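Local atomic coordinates of DNA translocase coupling protein (Clostridium perfringens, PDB entry 6O1W), a protein that probably binds ATP and DNA as an FtsK/SpoIIIE-type translocase that serves as the coupling protein in plasmid conjugation. Residues A[19-24]-A[53-58]; A[100-105]-A[153-158]; A[149-154]-A[351-356]; A[241-246]-A[282-287]. All coordinates share one frame; numbering follows the deposited sequence.

Contact 1 (A[19-24]-A[53-58]); sequences LNFVGA and IETWKS
Phe21 drives the edge of its ring into one face of the Trp56 indole, and nearly all the tight packing of this contact lies there. The planes stand at 89° and the centroid of the phenyl ring is 5.0 Å from that of the indole six-membered ring, the geometry of a T-shaped pair. Phe21 CE2 hangs over the centre of that six-membered ring, 3.8 Å from Trp56 CE2, while Phe21 CZ lies closest to Trp56 CD2. Phe21 sits at the centre of an inverse gamma turn and holds CG anti to its own nitrogen (chi1 -166°), which sends the ring across to helix 53-58.

The Thr55 side is looser. Thr55, partly exposed, brings a single methyl, CG2, obliquely to within 4.2 Å of Phe21 CE1, and no hydrogen bond joins the two segments. Pro29 touches both aromatic residues. Just before Phe21, Asn20 has positive phi in a Schellman motif that closes helix 7-18. The T-shaped pair belongs to an aromatic cluster of Phe21, Trp56, Tyr59 and Phe47, which packs helix 53-58 and the turn after helix 7-18 together in the domain built on the four-stranded antiparallel sheet.

Contact 2 (A[100-105]-A[153-158]); sequences WDDKYI and LLKQGA
A lysine and an aspartate of opposite charge face each other without a direct salt bridge: Lys155 NZ stays 4.2 Å from Asp102 OD2, and a water spans the gap. That water donates to Asp102 OD2 at 2.8 Å and accepts from Lys155 NZ at 3.0 Å. The direct contact is made by carbon, for Lys155 CE lies 3.7 Å from the same carboxylate oxygen. The contact joins the loop ahead of strand 111-116 to the C-terminal end of helix 142-155 in the FtsK/SpoIIIE-type domain.

Bends at chi2 and chi3 (-79° and -88°) kink the lysine chain, and Ile105 fits against the kinked part. Its CD1 methyl touches Lys155 CE at 3.7 Å and CG at 3.8 Å, with the two side chains crossing at about a right angle.

Asp102 is held from its other oxygen. Trp100 NE1 donates to OD1 over 3.0 Å, nearly along the C-O axis and tilted 16° from the indole plane, and Trp151 NE1 of helix 142-155 also bonds OD1. Two indole N-H groups thus fix the carboxylate through OD1, leaving OD2 to the water and to a long, weak ion pair with Lys353. The helix itself ends in a Schellman motif with Gly157 at C-prime. The chemistry is that of a water-bridged ion pair, its attraction probably weaker than that of a direct salt bridge, beside an apolar contact.

Contact 3 (A[149-154]-A[351-356]); sequences ILWQLL and PNKILK
Helix 142-155, which follows the P-loop of this FtsK/SpoIIIE-type ATPase, receives the C-terminal helix 351-356 against its last turns. The short axes run 31° from parallel with a closest approach of 10.8 Å, a separation bridged by side chains.

Ile354 is the central piece. Its CG1 lies anti to the carbonyl carbon, and a second bend at chi2 places CD1 against Trp151 and Leu154. CD1 stands 4.2 Å from the centroid of the Trp151 six-membered ring and 28° off its normal, an off-centre CH-pi contact, while CG1 approaches Trp151 CZ3 at 3.7 Å. At the other residue, Ile354 CD1 is 3.8 Å from Leu154 CB and 3.6 Å from Leu154 C, so it packs on backbone as well as side chain. A lighter touch comes from Lys353, whose CB is 4.3 Å from Trp151 CH2.

Trp151 extends with CG anti to its nitrogen (chi1 176°), so that the six-membered ring reaches Ile354. Its NE1 is engaged elsewhere, donating to Asp102 OD1. No hydrogen bond links the two helices here, and the join is apolar.

Phe343 and Trp100 meet the same indole, and Leu154 also touches Val178 and Ala160. Farther round helix 142-155, Leu150 packs on strands 159-163 and 229-233 and Ile149 on strand 111-116, so the helix lies between the large mixed sheet and helix 351-356.

Contact 4 (A[241-246]-A[282-287]); sequences DKTGVD and DAKVIT
CG1 of Val285 is anti to its nitrogen (chi1 167°), which leaves CG2 anti to the carbonyl carbon and beside the nitrogen, where that methyl meets Asp241 CB at 3.9 Å. With chi1 at -169°, Asp241 holds its carboxylate where OD1 reaches Thr243. Each segment, both in the P-loop ATPase domain, is shaped by an Asx turn. In the first, Asp241 OD1 accepts from Thr243 N at 3.2 Å, nearly head-on, and from Thr243 OG1 at 2.7 Å through its syn lone pair, two bonds that hold the carboxylate at the start of the 242-245 type I beta turn. In the second, Asp282 OD1 takes Lys284 N at 2.9 Å from the anti side, 23° out of the carboxylate plane.

No hydrogen bond crosses between the segments. Lys284, bent at three torsions, curls back to a weak salt bridge with Asp282 OD2, an oxygen also paired with Arg280. Val285 is the buried member and packs further on Leu236, Ala237 and Met240, joining the loop after strand 272-278 to the end of helix 237-240. At the exposed margin Thr243 crosses the lysine at about a right angle, its CG2 methyl resting 3.9 Å from Lys284 CE.

How the contacts relate
Contacts 2 and 3 form one neighbourhood, their centres about 7 Å apart: both use helix 142-155 and share Leu153 and Leu154, and Asp102 links the two. Yet contact 2, at the surface, combines a water-bridged charge pair with aliphatic packing, whereas contact 3 is partly buried and apolar. Contact 1 is the buried aromatic one, in the separate antiparallel-sheet domain, its centre about 51 and 55 Å from the centres of contacts 2 and 3. Contact 4 is partly buried, its centre about 34 and 33 Å from those two; it joins two loops whose polar bonds run within each segment. No direct hydrogen bond crosses any of the four.

Contact 1 (A[19-24]-A[53-58])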
loop_
_atom_site.group_PDB
_atom_site.type_symbol
_atom_site.label_atom_id
_atom_site.label_comp_id
_atom_site.label_asym_id
_atom_site.label_seq_id
_atom_site.Cartn_x
_atom_site.Cartn_y
_atom_site.Cartn_z
ATOM N N LEU A 19 -4.280 40.737 1.973
ATOM C CA LEU A 19 -3.339 40.558 3.089
ATOM C C LEU A 19 -2.229 41.598 3.108
ATOM O O LEU A 19 -1.437 41.624 4.049
ATOM C CB LEU A 19 -2.710 39.153 2.999
ATOM C CG LEU A 19 -3.662 37.957 3.073
ATOM C CD1 LEU A 19 -2.921 36.644 2.850
ATOM C CD2 LEU A 19 -4.469 37.973 4.341
ATOM N N ASN A 20 -2.138 42.438 2.060
ATOM C CA ASN A 20 -1.005 43.353 1.819
ATOM C C ASN A 20 0.298 42.533 1.941
ATOM O O ASN A 20 1.240 42.909 2.643
ATOM C CB ASN A 20 -1.005 44.613 2.723
ATOM C CG ASN A 20 0.006 45.655 2.268
ATOM O OD1 ASN A 20 0.887 46.077 3.027
ATOM N ND2 ASN A 20 -0.072 46.065 1.005
ATOM N N PHE A 21 0.288 41.341 1.320
ATOM C CA PHE A 21 1.410 40.427 1.357
ATOM C C PHE A 21 2.352 40.796 0.209
ATOM O O PHE A 21 2.332 40.170 -0.845
ATOM C CB PHE A 21 0.896 38.987 1.284
ATOM C CG PHE A 21 1.893 37.919 1.630
ATOM C CD1 PHE A 21 2.338 37.754 2.938
ATOM C CD2 PHE A 21 2.325 37.013 0.669
ATOM C CE1 PHE A 21 3.213 36.712 3.274
ATOM C CE2 PHE A 21 3.235 36.007 1.000
ATOM C CZ PHE A 21 3.655 35.853 2.308
ATOM N N VAL A 22 3.161 41.847 0.427
ATOM C CA VAL A 22 4.090 42.420 -0.581
ATOM C C VAL A 22 5.538 42.467 -0.073
ATOM O O VAL A 22 5.747 42.628 1.129
ATOM C CB VAL A 22 3.639 43.834 -1.073
ATOM C CG1 VAL A 22 2.256 43.799 -1.730
ATOM C CG2 VAL A 22 3.673 44.869 0.051
ATOM N N GLY A 23 6.506 42.353 -0.989
ATOM C CA GLY A 23 7.929 42.434 -0.665
ATOM C C GLY A 23 8.397 43.876 -0.589
ATOM O O GLY A 23 7.576 44.791 -0.725
ATOM N N ALA A 24 9.726 44.105 -0.423
ATOM C CA ALA A 24 10.313 45.466 -0.363
ATOM C C ALA A 24 10.026 46.304 -1.615
ATOM O O ALA A 24 9.930 47.532 -1.520
ATOM C CB ALA A 24 11.817 45.392 -0.128
ATOM N N ILE A 53 11.238 33.516 3.357
ATOM C CA ILE A 53 10.619 32.212 3.609
ATOM C C ILE A 53 9.970 32.115 5.017
ATOM O O ILE A 53 8.904 31.527 5.148
ATOM C CB ILE A 53 11.626 31.050 3.336
ATOM C CG1 ILE A 53 10.952 29.671 3.324
ATOM C CG2 ILE A 53 12.806 31.064 4.326
ATOM C CD1 ILE A 53 10.218 29.321 2.152
ATOM N N GLU A 54 10.616 32.710 6.043
ATOM C CA GLU A 54 10.137 32.719 7.426
ATOM C C GLU A 54 8.841 33.527 7.551
ATOM O O GLU A 54 7.969 33.138 8.327
ATOM C CB GLU A 54 11.224 33.142 8.442
ATOM C CG GLU A 54 12.270 34.120 7.921
ATOM C CD GLU A 54 13.401 33.526 7.101
ATOM O OE1 GLU A 54 14.130 32.648 7.618
ATOM O OE2 GLU A 54 13.558 33.945 5.933
ATOM N N THR A 55 8.679 34.577 6.725
ATOM C CA THR A 55 7.424 35.327 6.671
ATOM C C THR A 55 6.306 34.470 5.989
ATOM O O THR A 55 5.217 34.366 6.548
ATOM C CB THR A 55 7.625 36.705 6.075
ATOM O OG1 THR A 55 8.552 37.394 6.914
ATOM C CG2 THR A 55 6.309 37.510 6.011
ATOM N N TRP A 56 6.615 33.773 4.859
ATOM C CA TRP A 56 5.661 32.859 4.215
ATOM C C TRP A 56 5.219 31.810 5.244
ATOM O O TRP A 56 4.036 31.460 5.292
ATOM C CB TRP A 56 6.299 32.110 3.010
ATOM C CG TRP A 56 6.414 32.919 1.746
ATOM C CD1 TRP A 56 7.412 33.786 1.414
ATOM C CD2 TRP A 56 5.514 32.894 0.625
ATOM N NE1 TRP A 56 7.207 34.286 0.144
ATOM C CE2 TRP A 56 6.037 33.777 -0.353
ATOM C CE3 TRP A 56 4.276 32.264 0.379
ATOM C CZ2 TRP A 56 5.396 34.003 -1.577
ATOM C CZ3 TRP A 56 3.628 32.508 -0.822
ATOM C CH2 TRP A 56 4.186 33.371 -1.787
ATOM N N LYS A 57 6.178 31.297 6.058
ATOM C CA LYS A 57 5.870 30.259 7.049
ATOM C C LYS A 57 4.943 30.773 8.142
ATOM O O LYS A 57 4.018 30.064 8.536
ATOM C CB LYS A 57 7.145 29.614 7.595
ATOM C CG LYS A 57 7.759 28.678 6.532
ATOM C CD LYS A 57 8.994 27.926 6.996
ATOM C CE LYS A 57 9.471 27.015 5.894
ATOM N NZ LYS A 57 10.533 26.084 6.344
ATOM N N SER A 58 5.122 32.039 8.551
ATOM C CA SER A 58 4.241 32.682 9.528
ATOM C C SER A 58 2.824 32.854 8.954
ATOM O O SER A 58 1.832 32.869 9.698
ATOM C CB SER A 58 4.797 34.046 9.906
ATOM O OG SER A 58 5.892 33.824 10.774
#

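Contact 2 (A[100-105]-A[153-158])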
loop_
_atom_site.group_PDB
_atom_site.type_symbol
_atom_site.label_atom_id
_atom_site.label_comp_id
_atom_site.label_asym_id
_atom_site.label_seq_id
_atom_site.Cartn_x
_atom_site.Cartn_y
_atom_site.Cartn_z
ATOM N N TRP A 100 -11.856 0.586 10.582
ATOM C CA TRP A 100 -12.428 -0.546 9.875
ATOM C C TRP A 100 -13.835 -0.800 10.404
ATOM O O TRP A 100 -14.110 -0.554 11.577
ATOM C CB TRP A 100 -11.583 -1.819 10.093
ATOM C CG TRP A 100 -12.287 -3.066 9.631
ATOM C CD1 TRP A 100 -12.905 -4.000 10.415
ATOM C CD2 TRP A 100 -12.610 -3.404 8.273
ATOM N NE1 TRP A 100 -13.525 -4.944 9.627
ATOM C CE2 TRP A 100 -13.370 -4.595 8.306
ATOM C CE3 TRP A 100 -12.342 -2.806 7.029
ATOM C CZ2 TRP A 100 -13.809 -5.230 7.143
ATOM C CZ3 TRP A 100 -12.776 -3.440 5.880
ATOM C CH2 TRP A 100 -13.537 -4.615 5.946
ATOM N N ASP A 101 -14.717 -1.321 9.548
ATOM C CA ASP A 101 -16.064 -1.723 9.931
ATOM C C ASP A 101 -16.474 -2.889 9.014
ATOM O O ASP A 101 -16.246 -2.832 7.807
ATOM C CB ASP A 101 -17.037 -0.546 9.842
ATOM C CG ASP A 101 -18.401 -0.824 10.437
ATOM O OD1 ASP A 101 -19.088 -1.761 9.949
ATOM O OD2 ASP A 101 -18.789 -0.107 11.375
ATOM N N ASP A 102 -17.098 -3.928 9.581
ATOM C CA ASP A 102 -17.507 -5.115 8.821
ATOM C C ASP A 102 -18.513 -4.814 7.678
ATOM O O ASP A 102 -18.685 -5.655 6.793
ATOM C CB ASP A 102 -18.018 -6.231 9.769
ATOM C CG ASP A 102 -16.934 -7.212 10.260
ATOM O OD1 ASP A 102 -15.729 -6.945 10.031
ATOM O OD2 ASP A 102 -17.293 -8.241 10.859
ATOM N N LYS A 103 -19.091 -3.589 7.645
ATOM C CA LYS A 103 -20.021 -3.150 6.594
ATOM C C LYS A 103 -19.335 -3.020 5.219
ATOM O O LYS A 103 -20.021 -3.085 4.187
ATOM C CB LYS A 103 -20.711 -1.826 6.985
ATOM C CG LYS A 103 -19.836 -0.576 6.861
ATOM C CD LYS A 103 -20.615 0.704 7.145
ATOM C CE LYS A 103 -19.714 1.915 7.127
ATOM N NZ LYS A 103 -20.494 3.183 7.138
ATOM N N TYR A 104 -17.989 -2.831 5.213
ATOM C CA TYR A 104 -17.177 -2.710 4.006
ATOM C C TYR A 104 -16.904 -4.053 3.309
ATOM O O TYR A 104 -16.539 -4.047 2.135
ATOM C CB TYR A 104 -15.861 -1.965 4.286
ATOM C CG TYR A 104 -16.040 -0.560 4.823
ATOM C CD1 TYR A 104 -16.526 0.460 4.013
ATOM C CD2 TYR A 104 -15.630 -0.229 6.110
ATOM C CE1 TYR A 104 -16.662 1.763 4.494
ATOM C CE2 TYR A 104 -15.769 1.063 6.605
ATOM C CZ TYR A 104 -16.294 2.056 5.796
ATOM O OH TYR A 104 -16.398 3.336 6.270
ATOM N N ILE A 105 -17.086 -5.187 4.015
ATOM C CA ILE A 105 -16.855 -6.522 3.461
ATOM C C ILE A 105 -17.699 -6.728 2.211
ATOM O O ILE A 105 -18.922 -6.568 2.257
ATOM C CB ILE A 105 -17.046 -7.657 4.510
ATOM C CG1 ILE A 105 -15.923 -7.625 5.546
ATOM C CG2 ILE A 105 -17.109 -9.041 3.832
ATOM C CD1 ILE A 105 -16.125 -8.471 6.713
ATOM N N LEU A 153 -10.769 -11.798 3.729
ATOM C CA LEU A 153 -10.662 -13.106 3.094
ATOM C C LEU A 153 -11.051 -14.254 4.016
ATOM O O LEU A 153 -11.677 -15.200 3.545
ATOM C CB LEU A 153 -9.282 -13.322 2.477
ATOM C CG LEU A 153 -8.967 -12.327 1.365
ATOM C CD1 LEU A 153 -7.517 -12.444 0.931
ATOM C CD2 LEU A 153 -9.978 -12.459 0.198
ATOM N N LEU A 154 -10.721 -14.162 5.319
ATOM C CA LEU A 154 -11.125 -15.182 6.309
ATOM C C LEU A 154 -12.664 -15.205 6.422
ATOM O O LEU A 154 -13.253 -16.274 6.582
ATOM C CB LEU A 154 -10.513 -14.865 7.697
ATOM C CG LEU A 154 -9.018 -15.159 7.878
ATOM C CD1 LEU A 154 -8.559 -14.754 9.237
ATOM C CD2 LEU A 154 -8.699 -16.647 7.645
ATOM N N LYS A 155 -13.303 -14.021 6.302
ATOM C CA LYS A 155 -14.767 -13.838 6.326
ATOM C C LYS A 155 -15.403 -14.353 5.049
ATOM O O LYS A 155 -16.590 -14.612 5.055
ATOM C CB LYS A 155 -15.145 -12.342 6.529
ATOM C CG LYS A 155 -14.964 -11.827 7.954
ATOM C CD LYS A 155 -16.112 -12.257 8.863
ATOM C CE LYS A 155 -17.281 -11.306 8.854
ATOM N NZ LYS A 155 -18.522 -11.984 9.302
ATOM N N GLN A 156 -14.629 -14.497 3.948
ATOM C CA GLN A 156 -15.155 -15.060 2.686
ATOM C C GLN A 156 -14.839 -16.535 2.590
ATOM O O GLN A 156 -15.120 -17.142 1.567
ATOM C CB GLN A 156 -14.634 -14.320 1.451
ATOM C CG GLN A 156 -15.029 -12.847 1.444
ATOM C CD GLN A 156 -14.385 -12.046 0.355
ATOM O OE1 GLN A 156 -13.571 -12.536 -0.422
ATOM N NE2 GLN A 156 -14.758 -10.789 0.264
ATOM N N GLY A 157 -14.275 -17.108 3.655
ATOM C CA GLY A 157 -13.985 -18.543 3.709
ATOM C C GLY A 157 -12.603 -18.982 3.260
ATOM O O GLY A 157 -12.378 -20.181 3.086
ATOM N N ALA A 158 -11.654 -18.044 3.073
ATOM C CA ALA A 158 -10.298 -18.441 2.637
ATOM C C ALA A 158 -9.529 -19.175 3.746
ATOM O O ALA A 158 -9.855 -19.020 4.935
ATOM C CB ALA A 158 -9.496 -17.216 2.213
HETATM O O HOH W 1 -19.759 -9.345 10.105
#

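Contact 3 (A[149-154]-A[351-356])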
loop_
_atom_site.group_PDB
_atom_site.type_symbol
_atom_site.label_atom_id
_atom_site.label_comp_id
_atom_site.label_asym_id
_atom_site.label_seq_id
_atom_site.Cartn_x
_atom_site.Cartn_y
_atom_site.Cartn_z
ATOM N N ILE A 149 -6.963 -6.999 5.124
ATOM C CA ILE A 149 -7.167 -7.821 3.915
ATOM C C ILE A 149 -7.398 -9.280 4.352
ATOM O O ILE A 149 -8.320 -9.916 3.865
ATOM C CB ILE A 149 -5.946 -7.713 2.962
ATOM C CG1 ILE A 149 -5.879 -6.285 2.333
ATOM C CG2 ILE A 149 -6.004 -8.828 1.854
ATOM C CD1 ILE A 149 -4.571 -5.959 1.726
ATOM N N LEU A 150 -6.555 -9.788 5.282
ATOM C CA LEU A 150 -6.629 -11.149 5.814
ATOM C C LEU A 150 -8.000 -11.420 6.417
ATOM O O LEU A 150 -8.593 -12.450 6.113
ATOM C CB LEU A 150 -5.519 -11.354 6.871
ATOM C CG LEU A 150 -5.526 -12.654 7.688
ATOM C CD1 LEU A 150 -5.405 -13.924 6.748
ATOM C CD2 LEU A 150 -4.401 -12.629 8.740
ATOM N N TRP A 151 -8.496 -10.499 7.268
ATOM C CA TRP A 151 -9.800 -10.580 7.929
ATOM C C TRP A 151 -10.946 -10.721 6.909
ATOM O O TRP A 151 -11.789 -11.606 7.038
ATOM C CB TRP A 151 -10.002 -9.326 8.802
ATOM C CG TRP A 151 -11.363 -9.287 9.429
ATOM C CD1 TRP A 151 -12.397 -8.461 9.090
ATOM C CD2 TRP A 151 -11.892 -10.226 10.386
ATOM N NE1 TRP A 151 -13.504 -8.752 9.857
ATOM C CE2 TRP A 151 -13.226 -9.844 10.651
ATOM C CE3 TRP A 151 -11.344 -11.318 11.087
ATOM C CZ2 TRP A 151 -14.027 -10.513 11.586
ATOM C CZ3 TRP A 151 -12.143 -11.995 12.001
ATOM C CH2 TRP A 151 -13.472 -11.599 12.234
ATOM N N GLN A 152 -10.920 -9.892 5.865
ATOM C CA GLN A 152 -11.897 -9.896 4.778
ATOM C C GLN A 152 -11.946 -11.249 4.080
ATOM O O GLN A 152 -13.032 -11.818 3.947
ATOM C CB GLN A 152 -11.615 -8.756 3.777
ATOM C CG GLN A 152 -11.867 -7.379 4.404
ATOM C CD GLN A 152 -11.543 -6.219 3.500
ATOM O OE1 GLN A 152 -10.649 -5.414 3.747
ATOM N NE2 GLN A 152 -12.263 -6.106 2.438
ATOM N N LEU A 153 -10.769 -11.798 3.729
ATOM C CA LEU A 153 -10.662 -13.106 3.094
ATOM C C LEU A 153 -11.051 -14.254 4.016
ATOM O O LEU A 153 -11.677 -15.200 3.545
ATOM C CB LEU A 153 -9.282 -13.322 2.477
ATOM C CG LEU A 153 -8.967 -12.327 1.365
ATOM C CD1 LEU A 153 -7.517 -12.444 0.931
ATOM C CD2 LEU A 153 -9.978 -12.459 0.198
ATOM N N LEU A 154 -10.721 -14.162 5.319
ATOM C CA LEU A 154 -11.125 -15.182 6.309
ATOM C C LEU A 154 -12.664 -15.205 6.422
ATOM O O LEU A 154 -13.253 -16.274 6.582
ATOM C CB LEU A 154 -10.513 -14.865 7.697
ATOM C CG LEU A 154 -9.018 -15.159 7.878
ATOM C CD1 LEU A 154 -8.559 -14.754 9.237
ATOM C CD2 LEU A 154 -8.699 -16.647 7.645
ATOM N N PRO A 351 -12.027 -14.164 16.233
ATOM C CA PRO A 351 -11.829 -15.523 15.693
ATOM C C PRO A 351 -13.069 -16.415 15.630
ATOM O O PRO A 351 -13.187 -17.224 14.707
ATOM C CB PRO A 351 -10.756 -16.121 16.612
ATOM C CG PRO A 351 -10.081 -14.980 17.223
ATOM C CD PRO A 351 -11.068 -13.873 17.322
ATOM N N ASN A 352 -13.976 -16.282 16.615
ATOM C CA ASN A 352 -15.195 -17.091 16.708
ATOM C C ASN A 352 -16.150 -16.854 15.537
ATOM O O ASN A 352 -16.805 -17.805 15.126
ATOM C CB ASN A 352 -15.899 -16.946 18.070
ATOM C CG ASN A 352 -15.886 -15.561 18.692
ATOM O OD1 ASN A 352 -16.917 -14.879 18.746
ATOM N ND2 ASN A 352 -14.726 -15.125 19.208
ATOM N N LYS A 353 -16.170 -15.646 14.942
ATOM C CA LYS A 353 -16.977 -15.391 13.740
ATOM C C LYS A 353 -16.493 -16.257 12.548
ATOM O O LYS A 353 -17.321 -16.773 11.800
ATOM C CB LYS A 353 -16.978 -13.910 13.355
ATOM C CG LYS A 353 -17.818 -13.024 14.259
ATOM C CD LYS A 353 -17.601 -11.547 13.908
ATOM C CE LYS A 353 -18.809 -10.692 14.184
ATOM N NZ LYS A 353 -18.548 -9.267 13.864
ATOM N N ILE A 354 -15.166 -16.463 12.418
ATOM C CA ILE A 354 -14.552 -17.278 11.362
ATOM C C ILE A 354 -14.786 -18.767 11.569
ATOM O O ILE A 354 -15.034 -19.493 10.598
ATOM C CB ILE A 354 -13.028 -16.955 11.181
ATOM C CG1 ILE A 354 -12.775 -15.456 10.953
ATOM C CG2 ILE A 354 -12.372 -17.819 10.091
ATOM C CD1 ILE A 354 -13.596 -14.790 9.844
ATOM N N LEU A 355 -14.627 -19.240 12.821
ATOM C CA LEU A 355 -14.806 -20.655 13.161
ATOM C C LEU A 355 -16.255 -21.087 12.942
ATOM O O LEU A 355 -16.477 -22.203 12.475
ATOM C CB LEU A 355 -14.321 -20.954 14.593
ATOM C CG LEU A 355 -12.801 -20.788 14.843
ATOM C CD1 LEU A 355 -12.474 -20.847 16.327
ATOM C CD2 LEU A 355 -11.990 -21.824 14.086
ATOM N N LYS A 356 -17.227 -20.164 13.178
ATOM C CA LYS A 356 -18.661 -20.375 12.936
ATOM C C LYS A 356 -18.955 -20.647 11.446
ATOM O O LYS A 356 -19.906 -21.368 11.154
ATOM C CB LYS A 356 -19.510 -19.212 13.476
ATOM C CG LYS A 356 -19.678 -19.197 15.008
ATOM C CD LYS A 356 -20.696 -20.218 15.539
ATOM C CE LYS A 356 -20.831 -20.172 17.045
ATOM N NZ LYS A 356 -21.633 -21.314 17.569
#

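Contact 4 (A[241-246]-A[282-287])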
loop_
_atom_site.group_PDB
_atom_site.type_symbol
_atom_site.label_atom_id
_atom_site.label_comp_id
_atom_site.label_asym_id
_atom_site.label_seq_id
_atom_site.Cartn_x
_atom_site.Cartn_y
_atom_site.Cartn_z
ATOM N N ASP A 241 16.424 -11.137 2.399
ATOM C CA ASP A 241 17.734 -10.649 2.827
ATOM C C ASP A 241 18.587 -11.796 3.370
ATOM O O ASP A 241 18.346 -12.294 4.473
ATOM C CB ASP A 241 17.620 -9.480 3.817
ATOM C CG ASP A 241 18.927 -8.762 4.094
ATOM O OD1 ASP A 241 19.963 -9.450 4.279
ATOM O OD2 ASP A 241 18.916 -7.513 4.146
ATOM N N LYS A 242 19.598 -12.196 2.574
ATOM C CA LYS A 242 20.509 -13.310 2.853
ATOM C C LYS A 242 21.912 -12.895 3.351
ATOM O O LYS A 242 22.741 -13.773 3.579
ATOM C CB LYS A 242 20.686 -14.144 1.556
ATOM C CG LYS A 242 19.398 -14.702 0.963
ATOM C CD LYS A 242 19.594 -15.162 -0.494
ATOM C CE LYS A 242 18.485 -14.677 -1.413
ATOM N NZ LYS A 242 17.140 -15.237 -1.050
ATOM N N THR A 243 22.178 -11.592 3.517
ATOM C CA THR A 243 23.512 -11.030 3.805
ATOM C C THR A 243 24.362 -11.664 4.946
ATOM O O THR A 243 25.550 -11.926 4.703
ATOM C CB THR A 243 23.470 -9.517 4.027
ATOM O OG1 THR A 243 22.558 -9.195 5.073
ATOM C CG2 THR A 243 23.122 -8.752 2.760
ATOM N N GLY A 244 23.811 -11.858 6.146
ATOM C CA GLY A 244 24.608 -12.344 7.279
ATOM C C GLY A 244 24.439 -13.771 7.756
ATOM O O GLY A 244 25.036 -14.147 8.767
ATOM N N VAL A 245 23.655 -14.579 7.040
ATOM C CA VAL A 245 23.413 -15.997 7.362
ATOM C C VAL A 245 24.565 -16.899 6.877
ATOM O O VAL A 245 25.342 -16.487 6.019
ATOM C CB VAL A 245 22.036 -16.485 6.807
ATOM C CG1 VAL A 245 20.903 -15.547 7.216
ATOM C CG2 VAL A 245 22.065 -16.667 5.288
ATOM N N ASP A 246 24.636 -18.149 7.385
ATOM C CA ASP A 246 25.632 -19.135 6.954
ATOM C C ASP A 246 25.203 -19.806 5.628
ATOM O O ASP A 246 24.080 -19.602 5.158
ATOM C CB ASP A 246 25.854 -20.194 8.044
ATOM C CG ASP A 246 24.644 -21.072 8.304
ATOM O OD1 ASP A 246 23.671 -20.574 8.922
ATOM O OD2 ASP A 246 24.668 -22.257 7.888
ATOM N N ASP A 282 14.556 -2.177 -0.435
ATOM C CA ASP A 282 15.924 -2.454 -0.829
ATOM C C ASP A 282 15.776 -3.309 -2.062
ATOM O O ASP A 282 14.936 -4.207 -2.050
ATOM C CB ASP A 282 16.596 -3.255 0.317
ATOM C CG ASP A 282 18.070 -3.615 0.170
ATOM O OD1 ASP A 282 18.478 -4.042 -0.940
ATOM O OD2 ASP A 282 18.806 -3.516 1.173
ATOM N N ALA A 283 16.566 -3.050 -3.127
ATOM C CA ALA A 283 16.537 -3.824 -4.387
ATOM C C ALA A 283 16.885 -5.296 -4.228
ATOM O O ALA A 283 16.503 -6.103 -5.074
ATOM C CB ALA A 283 17.435 -3.191 -5.430
ATOM N N LYS A 284 17.577 -5.664 -3.139
ATOM C CA LYS A 284 17.915 -7.067 -2.861
ATOM C C LYS A 284 16.707 -7.826 -2.348
ATOM O O LYS A 284 16.651 -9.053 -2.500
ATOM C CB LYS A 284 19.038 -7.163 -1.821
ATOM C CG LYS A 284 20.452 -7.087 -2.398
ATOM C CD LYS A 284 21.396 -6.215 -1.543
ATOM C CE LYS A 284 21.582 -6.640 -0.095
ATOM N NZ LYS A 284 21.562 -5.472 0.832
ATOM N N VAL A 285 15.745 -7.100 -1.727
ATOM C CA VAL A 285 14.536 -7.666 -1.121
ATOM C C VAL A 285 13.360 -7.547 -2.081
ATOM O O VAL A 285 12.707 -8.551 -2.356
ATOM C CB VAL A 285 14.285 -7.062 0.295
ATOM C CG1 VAL A 285 12.881 -7.374 0.826
ATOM C CG2 VAL A 285 15.360 -7.536 1.283
ATOM N N ILE A 286 13.096 -6.334 -2.595
ATOM C CA ILE A 286 12.055 -6.093 -3.609
ATOM C C ILE A 286 12.793 -6.178 -4.948
ATOM O O ILE A 286 13.214 -5.161 -5.498
ATOM C CB ILE A 286 11.336 -4.731 -3.432
ATOM C CG1 ILE A 286 10.792 -4.555 -1.987
ATOM C CG2 ILE A 286 10.241 -4.549 -4.528
ATOM C CD1 ILE A 286 10.204 -3.145 -1.655
ATOM N N THR A 287 13.036 -7.406 -5.407
ATOM C CA THR A 287 13.764 -7.670 -6.645
ATOM C C THR A 287 12.877 -7.366 -7.871
ATOM O O THR A 287 11.702 -6.990 -7.720
ATOM C CB THR A 287 14.229 -9.144 -6.673
ATOM O OG1 THR A 287 13.082 -9.997 -6.615
ATOM C CG2 THR A 287 15.229 -9.493 -5.554
#